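Putative NAD(P)H nitroreductase MhqN (Bacillus subtilis, PDB 3BEM) probably acts as an FMN-dependent NAD(P)H nitroreductase that may contribute to the breakdown of aromatic compounds, working as a homodimer. Local coordinates at residues Gly94-Tyr99 with Gln185-Met190. The protein carries 3 engineered substitutions. Numbering follows the deposited sequence.
Sequences GDKQAY and QFEVVM
Two neighbouring strands of the antiparallel sheet in this nitroreductase fold pair here, where 88-95 ends in a turn and 186-195 begins. Gly94 and Glu187 form a hydrogen-bonded pair, with Gly94 N to Glu187 O and Glu187 N to Gly94 O both 2.9 Å. Val189 CG2 packs 3.7 Å from Gly94 N, and a side chain at this position would probably crowd that methyl, a reason glycine suits it. Past the non-hydrogen-bonded pair Asp95-Phe186, a further backbone bond runs from Lys96 N to Gln185 O, as the chain enters a type I turn from Asp95 to Ala98. Asp95 OD1 is gripped twice, from opposite faces of its carboxylate: Gln97 N closes an Asx turn, and Gln185 NE2 gives an almost straight bond of 2.9 Å (177°) on the syn side. With CG anti to the backbone N (chi1 -169°), the carboxylate can serve both donors, while Asp95 CB rests 3.8 Å from Phe186 CE1. An alanine here would keep that CB but would probably leave Gln97 N and the Gln185 amide without their shared acceptor, loosening the turn. Lys96 is long enough to pass Gln185 O, and a water spans Lys96 NZ and Glu187 OE1, at 4.2 Å too far apart for a salt bridge; Glu187 OE2 makes one with Arg140. Further into the sheet, Val189 and Met190 form a classic bulge opposite Val92 and pack on helix 136-161, while Phe186 leans on Leu93 of strand 88-95.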
loop_
_atom_site.group_PDB
_atom_site.type_symbol
_atom_site.label_atom_id
_atom_site.label_comp_id
_atom_site.label_asym_id
_atom_site.label_seq_id
_atom_site.Cartn_x
_atom_site.Cartn_y
_atom_site.Cartn_z
ATOM N N GLY B 94 -2.530 11.259 4.227
ATOM C CA GLY B 94 -3.853 10.774 3.956
ATOM C C GLY B 94 -4.902 11.708 4.526
ATOM O O GLY B 94 -4.892 12.031 5.711
ATOM N N ASP B 95 -5.812 12.162 3.679
ATOM C CA ASP B 95 -6.902 13.034 4.139
ATOM C C ASP B 95 -7.961 12.260 4.922
ATOM O O ASP B 95 -8.700 11.462 4.362
ATOM C CB ASP B 95 -7.519 13.673 2.930
ATOM C CG ASP B 95 -8.474 14.773 3.241
ATOM O OD1 ASP B 95 -8.728 15.083 4.413
ATOM O OD2 ASP B 95 -8.958 15.379 2.243
ATOM N N LYS B 96 -8.059 12.556 6.226
ATOM C CA LYS B 96 -9.075 11.979 7.091
ATOM C C LYS B 96 -10.487 12.476 6.760
ATOM O O LYS B 96 -11.477 11.858 7.160
ATOM C CB LYS B 96 -8.732 12.271 8.551
ATOM C CG LYS B 96 -7.496 11.542 9.042
ATOM C CD LYS B 96 -7.117 11.887 10.484
ATOM C CE LYS B 96 -6.622 13.276 10.656
ATOM N NZ LYS B 96 -6.115 13.519 12.059
ATOM N N GLN B 97 -10.589 13.550 6.005
ATOM C CA GLN B 97 -11.896 14.085 5.530
ATOM C C GLN B 97 -12.073 13.926 4.012
ATOM O O GLN B 97 -12.804 14.691 3.373
ATOM C CB GLN B 97 -12.025 15.573 5.930
ATOM C CG GLN B 97 -11.905 15.799 7.414
ATOM C CD GLN B 97 -12.927 14.988 8.216
ATOM O OE1 GLN B 97 -12.585 14.335 9.194
ATOM N NE2 GLN B 97 -14.177 15.014 7.782
ATOM N N ALA B 98 -11.386 12.917 3.432
ATOM C CA ALA B 98 -11.425 12.689 1.958
ATOM C C ALA B 98 -12.852 12.601 1.429
ATOM O O ALA B 98 -13.151 13.061 0.341
ATOM C CB ALA B 98 -10.660 11.398 1.578
ATOM N N TYR B 99 -13.745 12.024 2.216
ATOM C CA TYR B 99 -15.074 11.769 1.741
ATOM C C TYR B 99 -15.845 13.039 1.419
ATOM O O TYR B 99 -16.786 13.011 0.635
ATOM C CB TYR B 99 -15.829 10.954 2.774
ATOM C CG TYR B 99 -16.112 11.700 4.052
ATOM C CD1 TYR B 99 -15.165 11.749 5.076
ATOM C CD2 TYR B 99 -17.306 12.383 4.237
ATOM C CE1 TYR B 99 -15.417 12.433 6.240
ATOM C CE2 TYR B 99 -17.551 13.083 5.405
ATOM C CZ TYR B 99 -16.597 13.081 6.401
ATOM O OH TYR B 99 -16.841 13.782 7.549
ATOM N N GLN B 185 -6.336 17.850 9.278
ATOM C CA GLN B 185 -7.133 16.825 8.636
ATOM C C GLN B 185 -6.277 15.747 7.956
ATOM O O GLN B 185 -6.804 14.748 7.574
ATOM C CB GLN B 185 -8.094 17.404 7.609
ATOM C CG GLN B 185 -7.457 17.896 6.372
ATOM C CD GLN B 185 -8.433 18.670 5.531
ATOM O OE1 GLN B 185 -8.536 19.885 5.675
ATOM N NE2 GLN B 185 -9.169 17.974 4.656
ATOM N N PHE B 186 -4.985 15.984 7.805
ATOM C CA PHE B 186 -4.088 15.037 7.168
ATOM C C PHE B 186 -3.344 14.221 8.183
ATOM O O PHE B 186 -2.748 14.780 9.098
ATOM C CB PHE B 186 -3.103 15.765 6.271
ATOM C CG PHE B 186 -3.761 16.470 5.139
ATOM C CD1 PHE B 186 -4.195 15.777 4.034
ATOM C CD2 PHE B 186 -3.958 17.828 5.202
ATOM C CE1 PHE B 186 -4.860 16.443 2.993
ATOM C CE2 PHE B 186 -4.596 18.507 4.181
ATOM C CZ PHE B 186 -5.046 17.824 3.078
ATOM N N GLU B 187 -3.414 12.907 8.028
ATOM C CA GLU B 187 -2.529 12.000 8.703
ATOM C C GLU B 187 -1.192 11.920 7.978
ATOM O O GLU B 187 -1.191 11.796 6.754
ATOM C CB GLU B 187 -3.214 10.648 8.771
ATOM C CG GLU B 187 -2.467 9.568 9.462
ATOM C CD GLU B 187 -2.528 9.631 10.959
ATOM O OE1 GLU B 187 -3.434 10.315 11.524
ATOM O OE2 GLU B 187 -1.599 9.013 11.563
ATOM N N VAL B 188 -0.067 12.009 8.704
ATOM C CA VAL B 188 1.235 11.780 8.113
ATOM C C VAL B 188 1.482 10.254 8.122
ATOM O O VAL B 188 1.848 9.662 9.142
ATOM C CB VAL B 188 2.385 12.531 8.794
ATOM C CG1 VAL B 188 3.671 12.352 7.988
ATOM C CG2 VAL B 188 2.091 14.016 8.942
ATOM N N VAL B 189 1.168 9.617 7.007
ATOM C CA VAL B 189 1.103 8.158 6.924
ATOM C C VAL B 189 2.498 7.515 6.821
ATOM O O VAL B 189 2.749 6.507 7.436
ATOM C CB VAL B 189 0.190 7.729 5.788
ATOM C CG1 VAL B 189 0.234 6.161 5.532
ATOM C CG2 VAL B 189 -1.271 8.321 6.002
HETATM N N MSE B 190 3.387 8.141 6.076
HETATM C CA MSE B 190 4.767 7.695 5.974
HETATM C C MSE B 190 5.624 8.765 5.378
HETATM O O MSE B 190 5.123 9.746 4.860
HETATM C CB MSE B 190 4.913 6.364 5.197
HETATM C CG MSE B 190 4.789 6.266 3.802
HETATM SE SE MSE B 190 5.160 4.292 3.354
HETATM C CE MSE B 190 3.330 3.896 3.703
HETATM O O HOH W 1 -3.958 12.318 12.942
#